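Local structure of spindle pole body-associated protein VIK1 (Saccharomyces cerevisiae, 2O0A) at residues Thr4-Leu9 against Glu72-Thr77; Val32-Leu37 against Phe43-Gly48; Asp85-Leu88 against Asn93-Leu96. The protein partners the minus-end-directed kinesin Kar3, recruits it to microtubules, targets or maintains it at the spindle pole body, and cross-links antiparallel microtubules as the Kar3-Vik1 heterodimer. All coordinates share one frame; numbering follows the deposited sequence.

Contact 1 (Thr4-Leu9 against Glu72-Thr77)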
loop_
_atom_site.group_PDB
_atom_site.type_symbol
_atom_site.label_atom_id
_atom_site.label_comp_id
_atom_site.label_asym_id
_atom_site.label_seq_id
_atom_site.Cartn_x
_atom_site.Cartn_y
_atom_site.Cartn_z
ATOM N N THR A 4 -25.254 -13.923 0.840
ATOM C CA THR A 4 -24.547 -14.935 1.609
ATOM C C THR A 4 -23.032 -14.782 1.444
ATOM O O THR A 4 -22.293 -14.791 2.423
ATOM C CB THR A 4 -24.932 -16.351 1.167
ATOM O OG1 THR A 4 -26.360 -16.447 1.032
ATOM C CG2 THR A 4 -24.439 -17.380 2.194
ATOM N N VAL A 5 -22.582 -14.640 0.201
ATOM C CA VAL A 5 -21.154 -14.517 -0.078
ATOM C C VAL A 5 -20.533 -13.274 0.569
ATOM O O VAL A 5 -19.432 -13.355 1.123
ATOM C CB VAL A 5 -20.844 -14.582 -1.615
ATOM C CG1 VAL A 5 -21.303 -13.342 -2.344
ATOM C CG2 VAL A 5 -19.351 -14.823 -1.843
ATOM N N GLU A 6 -21.250 -12.148 0.519
ATOM C CA GLU A 6 -20.765 -10.887 1.098
ATOM C C GLU A 6 -20.693 -10.973 2.615
ATOM O O GLU A 6 -19.745 -10.461 3.205
ATOM C CB GLU A 6 -21.646 -9.703 0.691
ATOM C CG GLU A 6 -21.517 -9.282 -0.779
ATOM C CD GLU A 6 -20.188 -8.617 -1.115
ATOM O OE1 GLU A 6 -19.581 -7.988 -0.223
ATOM O OE2 GLU A 6 -19.760 -8.719 -2.284
ATOM N N LYS A 7 -21.677 -11.637 3.231
ATOM C CA LYS A 7 -21.646 -11.893 4.676
ATOM C C LYS A 7 -20.442 -12.744 5.045
ATOM O O LYS A 7 -19.722 -12.438 6.008
ATOM C CB LYS A 7 -22.935 -12.583 5.133
ATOM C CG LYS A 7 -24.140 -11.639 5.293
ATOM C CD LYS A 7 -25.478 -12.398 5.350
ATOM C CE LYS A 7 -25.404 -13.677 6.175
ATOM N NZ LYS A 7 -26.642 -14.494 6.039
ATOM N N GLU A 8 -20.213 -13.803 4.270
ATOM C CA GLU A 8 -19.133 -14.739 4.554
ATOM C C GLU A 8 -17.785 -14.050 4.350
ATOM O O GLU A 8 -16.856 -14.267 5.133
ATOM C CB GLU A 8 -19.258 -16.013 3.703
ATOM C CG GLU A 8 -20.450 -16.901 4.093
ATOM C CD GLU A 8 -20.372 -18.328 3.555
ATOM O OE1 GLU A 8 -19.900 -18.540 2.417
ATOM O OE2 GLU A 8 -20.810 -19.249 4.278
ATOM N N LEU A 9 -17.703 -13.198 3.332
ATOM C CA LEU A 9 -16.460 -12.457 3.035
ATOM C C LEU A 9 -16.074 -11.557 4.201
ATOM O O LEU A 9 -14.929 -11.597 4.675
ATOM C CB LEU A 9 -16.607 -11.625 1.756
ATOM C CG LEU A 9 -16.530 -12.371 0.426
ATOM C CD1 LEU A 9 -17.103 -11.518 -0.695
ATOM C CD2 LEU A 9 -15.103 -12.788 0.103
ATOM N N GLU A 72 -10.482 -2.067 -8.069
ATOM C CA GLU A 72 -9.706 -1.307 -7.074
ATOM C C GLU A 72 -10.573 -0.715 -5.964
ATOM O O GLU A 72 -10.209 -0.775 -4.805
ATOM C CB GLU A 72 -8.723 -0.351 -7.749
ATOM C CG GLU A 72 -7.695 -1.271 -8.421
ATOM C CD GLU A 72 -6.703 -0.642 -9.348
ATOM O OE1 GLU A 72 -6.765 0.577 -9.584
ATOM O OE2 GLU A 72 -5.847 -1.413 -9.861
ATOM N N ASP A 73 -11.763 -0.230 -6.304
ATOM C CA ASP A 73 -12.697 0.234 -5.268
ATOM C C ASP A 73 -13.089 -0.885 -4.291
ATOM O O ASP A 73 -13.171 -0.655 -3.069
ATOM C CB ASP A 73 -13.965 0.786 -5.915
ATOM C CG ASP A 73 -13.751 2.090 -6.652
ATOM O OD1 ASP A 73 -12.746 2.805 -6.419
ATOM O OD2 ASP A 73 -14.637 2.424 -7.471
ATOM N N LYS A 74 -13.368 -2.083 -4.817
ATOM C CA LYS A 74 -13.703 -3.239 -3.974
ATOM C C LYS A 74 -12.502 -3.734 -3.164
ATOM O O LYS A 74 -12.644 -4.192 -2.020
ATOM C CB LYS A 74 -14.277 -4.374 -4.833
ATOM C CG LYS A 74 -14.820 -5.520 -4.007
ATOM C CD LYS A 74 -15.632 -6.491 -4.852
ATOM C CE LYS A 74 -16.987 -5.895 -5.196
ATOM N NZ LYS A 74 -17.838 -5.671 -3.992
ATOM N N PHE A 75 -11.308 -3.614 -3.742
ATOM C CA PHE A 75 -10.097 -3.936 -2.973
ATOM C C PHE A 75 -10.110 -3.156 -1.657
ATOM O O PHE A 75 -9.895 -3.714 -0.593
ATOM C CB PHE A 75 -8.788 -3.645 -3.729
ATOM C CG PHE A 75 -7.586 -3.739 -2.836
ATOM C CD1 PHE A 75 -7.053 -4.979 -2.506
ATOM C CD2 PHE A 75 -7.025 -2.595 -2.271
ATOM C CE1 PHE A 75 -5.967 -5.079 -1.635
ATOM C CE2 PHE A 75 -5.942 -2.683 -1.400
ATOM C CZ PHE A 75 -5.416 -3.937 -1.086
ATOM N N PHE A 76 -10.359 -1.861 -1.737
ATOM C CA PHE A 76 -10.315 -1.070 -0.523
ATOM C C PHE A 76 -11.447 -1.379 0.440
ATOM O O PHE A 76 -11.200 -1.568 1.631
ATOM C CB PHE A 76 -10.210 0.415 -0.884
ATOM C CG PHE A 76 -8.851 0.767 -1.384
ATOM C CD1 PHE A 76 -7.759 0.689 -0.530
ATOM C CD2 PHE A 76 -8.633 1.058 -2.724
ATOM C CE1 PHE A 76 -6.473 0.941 -0.984
ATOM C CE2 PHE A 76 -7.342 1.321 -3.178
ATOM C CZ PHE A 76 -6.265 1.261 -2.301
ATOM N N THR A 77 -12.672 -1.473 -0.066
ATOM C CA THR A 77 -13.820 -1.724 0.826
ATOM C C THR A 77 -13.868 -3.142 1.408
ATOM O O THR A 77 -14.293 -3.337 2.553
ATOM C CB THR A 77 -15.164 -1.397 0.135
ATOM O OG1 THR A 77 -15.321 -2.199 -1.039
ATOM C CG2 THR A 77 -15.201 0.046 -0.286
#
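Glu6 and Lys74 form a long, surface-lying salt bridge between the N-terminal helix 4-23 and helix 72-89, which packs on the central sheet of this kinesin-like motor homology domain. The bridge is the whole contact: Glu6 OE2 lies 4.0 Å from Lys74 NZ, and the two segments bury just 37 Å² between them. The side chains reach for each other from opposite directions. Glu6 CG lies beside the backbone N, and the chain bends at chi2 (-71°), which carries the carboxylate nearer to the other helix than its CB direction alone would suggest. Lys74 starts out toward helix 4-23 with CG anti to its own N (chi1 -172°), runs straight through chi2, then bends at chi3 and chi4, which brings NZ round to face the carboxylate. Helix 72-89 also bonds to helix 105-116, where Glu72 OE1 and Asp73 OD1 pair with the hydroxyls of Ser106 and Ser110, and the Phe75 ring meets that of Tyr31. Glu6 also touches a crystal neighbour, so its conformation may owe something to the lattice. At 4.0 Å this is a long salt bridge, without the close approach of a hydrogen-bonded ion pair, and between two partly exposed side chains it would probably be screened by solvent, consistent with a weak tether between the helices.

Contact 2 (Val32-Leu37 against Phe43-Gly48)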
loop_
_atom_site.group_PDB
_atom_site.type_symbol
_atom_site.label_atom_id
_atom_site.label_comp_id
_atom_site.label_asym_id
_atom_site.label_seq_id
_atom_site.Cartn_x
_atom_site.Cartn_y
_atom_site.Cartn_z
ATOM N N VAL A 32 -3.734 -9.803 -8.346
ATOM C CA VAL A 32 -3.204 -10.440 -9.558
ATOM C C VAL A 32 -4.130 -10.314 -10.756
ATOM O O VAL A 32 -5.354 -10.396 -10.603
ATOM C CB VAL A 32 -2.856 -11.941 -9.309
ATOM C CG1 VAL A 32 -1.892 -12.113 -8.133
ATOM C CG2 VAL A 32 -4.115 -12.793 -9.138
ATOM N N MET A 33 -3.545 -10.114 -11.939
ATOM C CA MET A 33 -4.291 -10.160 -13.195
ATOM C C MET A 33 -3.960 -11.478 -13.909
ATOM O O MET A 33 -3.058 -11.514 -14.748
ATOM C CB MET A 33 -3.961 -8.954 -14.081
ATOM C CG MET A 33 -4.608 -7.682 -13.603
ATOM S SD MET A 33 -6.348 -7.652 -14.044
ATOM C CE MET A 33 -6.319 -6.452 -15.370
ATOM N N GLU A 34 -4.667 -12.547 -13.518
ATOM C CA GLU A 34 -4.353 -13.913 -13.937
ATOM C C GLU A 34 -4.281 -14.028 -15.463
ATOM O O GLU A 34 -3.417 -14.727 -16.003
ATOM C CB GLU A 34 -5.367 -14.928 -13.364
ATOM C CG GLU A 34 -5.093 -16.363 -13.834
ATOM C CD GLU A 34 -5.933 -17.421 -13.165
ATOM O OE1 GLU A 34 -6.556 -17.160 -12.119
ATOM O OE2 GLU A 34 -5.938 -18.547 -13.692
ATOM N N GLN A 35 -5.174 -13.331 -16.152
ATOM C CA GLN A 35 -5.266 -13.447 -17.607
ATOM C C GLN A 35 -4.034 -12.882 -18.316
ATOM O O GLN A 35 -3.764 -13.222 -19.475
ATOM C CB GLN A 35 -6.570 -12.814 -18.112
ATOM C CG GLN A 35 -6.546 -11.299 -18.203
ATOM C CD GLN A 35 -6.730 -10.577 -16.865
ATOM O OE1 GLN A 35 -6.915 -11.188 -15.805
ATOM N NE2 GLN A 35 -6.663 -9.254 -16.917
ATOM N N ASN A 36 -3.280 -12.029 -17.620
ATOM C CA ASN A 36 -2.046 -11.455 -18.176
ATOM C C ASN A 36 -0.767 -12.027 -17.574
ATOM O O ASN A 36 0.329 -11.495 -17.787
ATOM C CB ASN A 36 -2.069 -9.926 -18.085
ATOM C CG ASN A 36 -3.179 -9.319 -18.913
ATOM O OD1 ASN A 36 -3.792 -9.994 -19.763
ATOM N ND2 ASN A 36 -3.448 -8.042 -18.682
ATOM N N LEU A 37 -0.916 -13.122 -16.842
ATOM C CA LEU A 37 0.203 -13.807 -16.224
ATOM C C LEU A 37 0.416 -15.160 -16.909
ATOM O O LEU A 37 -0.463 -15.628 -17.643
ATOM C CB LEU A 37 -0.035 -13.964 -14.713
ATOM C CG LEU A 37 0.070 -12.660 -13.912
ATOM C CD1 LEU A 37 -0.414 -12.882 -12.475
ATOM C CD2 LEU A 37 1.520 -12.135 -13.936
ATOM N N PHE A 43 -2.794 -20.585 -9.324
ATOM C CA PHE A 43 -3.355 -19.706 -8.299
ATOM C C PHE A 43 -4.330 -20.436 -7.416
ATOM O O PHE A 43 -5.314 -20.993 -7.900
ATOM C CB PHE A 43 -4.075 -18.524 -8.938
ATOM C CG PHE A 43 -3.202 -17.703 -9.813
ATOM C CD1 PHE A 43 -2.501 -16.621 -9.299
ATOM C CD2 PHE A 43 -3.061 -18.017 -11.162
ATOM C CE1 PHE A 43 -1.671 -15.864 -10.114
ATOM C CE2 PHE A 43 -2.232 -17.269 -11.975
ATOM C CZ PHE A 43 -1.546 -16.187 -11.458
ATOM N N ASP A 44 -4.046 -20.415 -6.121
ATOM C CA ASP A 44 -4.955 -20.937 -5.112
ATOM C C ASP A 44 -5.551 -19.753 -4.335
ATOM O O ASP A 44 -4.962 -19.261 -3.371
ATOM C CB ASP A 44 -4.207 -21.914 -4.192
ATOM C CG ASP A 44 -5.122 -22.583 -3.167
ATOM O OD1 ASP A 44 -6.253 -22.081 -2.940
ATOM O OD2 ASP A 44 -4.711 -23.619 -2.595
ATOM N N TYR A 45 -6.738 -19.327 -4.758
ATOM C CA TYR A 45 -7.374 -18.136 -4.192
ATOM C C TYR A 45 -7.984 -18.402 -2.812
ATOM O O TYR A 45 -8.241 -17.470 -2.051
ATOM C CB TYR A 45 -8.435 -17.599 -5.158
ATOM C CG TYR A 45 -7.883 -17.060 -6.468
ATOM C CD1 TYR A 45 -7.155 -15.869 -6.502
ATOM C CD2 TYR A 45 -8.095 -17.730 -7.676
ATOM C CE1 TYR A 45 -6.648 -15.361 -7.701
ATOM C CE2 TYR A 45 -7.593 -17.218 -8.896
ATOM C CZ TYR A 45 -6.857 -16.042 -8.892
ATOM O OH TYR A 45 -6.376 -15.497 -10.060
ATOM N N GLU A 46 -8.227 -19.674 -2.488
ATOM C CA GLU A 46 -8.738 -20.033 -1.161
ATOM C C GLU A 46 -7.642 -20.027 -0.098
ATOM O O GLU A 46 -7.864 -19.586 1.031
ATOM C CB GLU A 46 -9.440 -21.403 -1.178
ATOM C CG GLU A 46 -10.925 -21.358 -1.512
ATOM C CD GLU A 46 -11.780 -20.841 -0.371
ATOM O OE1 GLU A 46 -12.434 -19.794 -0.553
ATOM O OE2 GLU A 46 -11.798 -21.479 0.704
ATOM N N ASN A 47 -6.451 -20.501 -0.461
ATOM C CA ASN A 47 -5.384 -20.687 0.521
ATOM C C ASN A 47 -4.248 -19.684 0.380
ATOM O O ASN A 47 -3.294 -19.704 1.160
ATOM C CB ASN A 47 -4.841 -22.125 0.446
ATOM C CG ASN A 47 -5.911 -23.163 0.712
ATOM O OD1 ASN A 47 -6.226 -23.988 -0.159
ATOM N ND2 ASN A 47 -6.506 -23.104 1.894
ATOM N N GLY A 48 -4.363 -18.814 -0.629
ATOM C CA GLY A 48 -3.428 -17.708 -0.816
ATOM C C GLY A 48 -2.076 -18.177 -1.307
ATOM O O GLY A 48 -1.046 -17.799 -0.769
HETATM O O HOH W 1 -6.995 -12.848 -11.423
#
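The chain leaves strand 27-32 through a short 3-10 turn at Glu34-Gln35 and returns on strand 41-44, bringing the CA atoms of Glu34 and Phe43 to 8.1 Å, too far apart for strand pairing. Side chains close the gap. Glu34, with CG anti to its backbone N (chi1 178°) and the chain extended beyond it, slides past Phe43 in the opposite direction: CB lies over one face of the ring and CG is 3.5 Å from Phe43 CE2. Its carboxylate, tilted 27° from the Phe43 ring plane, accepts a hydrogen bond from Tyr45, OH to Glu34 OE1 2.7 Å, on the anti side of the acid. Leu37 CD1 meets the edge of the Phe43 ring, 3.6 Å from CZ. Val32 CG2 is 3.6 Å from Tyr45 OH, at that ring's edge. A water donates hydrogen bonds to Tyr45 OH (3.0 Å) and Val32 O and accepts one from Glu34 N, so 32-37 holds the phenol oxygen twice, directly and through the water. Phe43 and Val32 also pack on Ile50 of strand 49-52, Tyr45 on Val64 and Pro66 of strand 63-66, and Val32 and Leu37 on Leu270 of strand 265-270, joining the small three-stranded sheet to the central one around strand 27-32.

Contact 3 (Asp85-Leu88 against Asn93-Leu96)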
loop_
_atom_site.group_PDB
_atom_site.type_symbol
_atom_site.label_atom_id
_atom_site.label_comp_id
_atom_site.label_asym_id
_atom_site.label_seq_id
_atom_site.Cartn_x
_atom_site.Cartn_y
_atom_site.Cartn_z
ATOM N N ASP A 85 -9.332 0.055 9.301
ATOM C CA ASP A 85 -10.194 0.407 10.428
ATOM C C ASP A 85 -9.504 0.089 11.744
ATOM O O ASP A 85 -9.556 0.888 12.679
ATOM C CB ASP A 85 -11.535 -0.322 10.349
ATOM C CG ASP A 85 -12.444 0.209 9.251
ATOM O OD1 ASP A 85 -12.167 1.292 8.683
ATOM O OD2 ASP A 85 -13.461 -0.461 8.978
ATOM N N MET A 86 -8.813 -1.048 11.797
ATOM C CA MET A 86 -8.097 -1.441 13.005
ATOM C C MET A 86 -7.022 -0.423 13.354
ATOM O O MET A 86 -6.937 0.032 14.499
ATOM C CB MET A 86 -7.482 -2.826 12.830
ATOM C CG MET A 86 -6.610 -3.230 14.013
ATOM S SD MET A 86 -5.464 -4.587 13.647
ATOM C CE MET A 86 -4.295 -3.770 12.586
ATOM N N CYS A 87 -6.205 -0.046 12.373
ATOM C CA CYS A 87 -5.118 0.908 12.638
ATOM C C CYS A 87 -5.665 2.242 13.126
ATOM O O CYS A 87 -5.145 2.807 14.094
ATOM C CB CYS A 87 -4.250 1.119 11.401
ATOM S SG CYS A 87 -3.289 -0.339 10.956
ATOM N N LEU A 88 -6.741 2.729 12.503
ATOM C CA LEU A 88 -7.372 3.970 12.982
ATOM C C LEU A 88 -7.934 3.810 14.394
ATOM O O LEU A 88 -7.696 4.673 15.259
ATOM C CB LEU A 88 -8.454 4.472 12.026
ATOM C CG LEU A 88 -7.989 5.106 10.717
ATOM C CD1 LEU A 88 -9.224 5.561 9.966
ATOM C CD2 LEU A 88 -7.029 6.272 10.942
ATOM N N ASN A 93 -0.079 4.531 13.752
ATOM C CA ASN A 93 0.428 4.995 12.452
ATOM C C ASN A 93 0.707 3.792 11.576
ATOM O O ASN A 93 1.193 2.751 12.064
ATOM C CB ASN A 93 1.691 5.829 12.644
ATOM C CG ASN A 93 1.443 7.039 13.499
ATOM O OD1 ASN A 93 0.330 7.596 13.540
ATOM N ND2 ASN A 93 2.484 7.448 14.221
ATOM N N PHE A 94 0.368 3.904 10.296
ATOM C CA PHE A 94 0.339 2.721 9.457
ATOM C C PHE A 94 0.608 3.027 8.002
ATOM O O PHE A 94 0.696 4.173 7.605
ATOM C CB PHE A 94 -0.967 1.929 9.641
ATOM C CG PHE A 94 -2.232 2.621 9.152
ATOM C CD1 PHE A 94 -2.967 2.058 8.118
ATOM C CD2 PHE A 94 -2.726 3.792 9.769
ATOM C CE1 PHE A 94 -4.152 2.632 7.667
ATOM C CE2 PHE A 94 -3.925 4.376 9.345
ATOM C CZ PHE A 94 -4.642 3.795 8.278
ATOM N N ASN A 95 0.736 1.976 7.206
ATOM C CA ASN A 95 1.091 2.181 5.808
ATOM C C ASN A 95 0.465 1.178 4.871
ATOM O O ASN A 95 -0.075 0.143 5.289
ATOM C CB ASN A 95 2.622 2.234 5.632
ATOM C CG ASN A 95 3.294 0.892 5.818
ATOM O OD1 ASN A 95 2.994 -0.082 5.120
ATOM N ND2 ASN A 95 4.251 0.833 6.754
ATOM N N LEU A 96 0.518 1.536 3.587
ATOM C CA LEU A 96 0.237 0.629 2.491
ATOM C C LEU A 96 1.388 0.803 1.517
ATOM O O LEU A 96 1.592 1.887 0.976
ATOM C CB LEU A 96 -1.108 0.988 1.841
ATOM C CG LEU A 96 -1.484 0.270 0.545
ATOM C CD1 LEU A 96 -1.412 -1.241 0.713
ATOM C CD2 LEU A 96 -2.869 0.709 0.027
#
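Phe94, on strand 94-99, turns its side chain toward helix 72-89 and lays one ring face against Cys87. Its CB already touches the thiol, 3.5 Å from Cys87 SG. With CG between the backbone N and the carbonyl carbon (chi1 67°), the ring is turned so that its face lies against Cys87 CB, which comes closest at Phe94 CG, 3.4 Å away. Of the ortho carbons, CD1 has both Cys87 CB and SG for neighbours, whereas CD2 meets CB alone. Cys87 CB makes a CH-pi contact, 3.5 Å from the Phe94 ring centroid and 17° off the normal; the sulfur approaches obliquely, SG lying 4.2 Å from the same centroid. Farther out, CE1 and CZ still lie near Cys87 CB, while CE2 also reaches Leu88 CD2 at 4.0 Å, an apolar contact made as the two side chains cross at a slant. All three residues are buried, and dispersion with weak CH-pi attraction carries the packing. Beyond the pair, Phe94 meets the ring of Phe223 on strand 221-228 and packs on Tyr80 of helix 72-89, while Leu88 rests on Val221. The C-terminal part of helix 72-89 is thus seated on the central sheet, over strand 94-99 and its parallel neighbour 221-228.

In the fold
From the N terminus, helix 4-23 leads into strand 27-32 of the central sheet, and contact 2 then closes a short loop between that strand's end and strand 41-44, tying in the small antiparallel sheet. This loop lies wholly within the much longer one closed by contact 1, where helix 72-89 comes back beside helix 4-23. The same helix runs on into contact 3, which follows in series, where the chain turns after the helix and strand 94-99 packs against its C-terminal end. Contacts 1 and 3 therefore share helix 72-89 and touch through Phe76 and Leu96, although their centres are about 19 Å apart; contacts 2 and 3 lie about 26 Å apart, centre to centre, without touching.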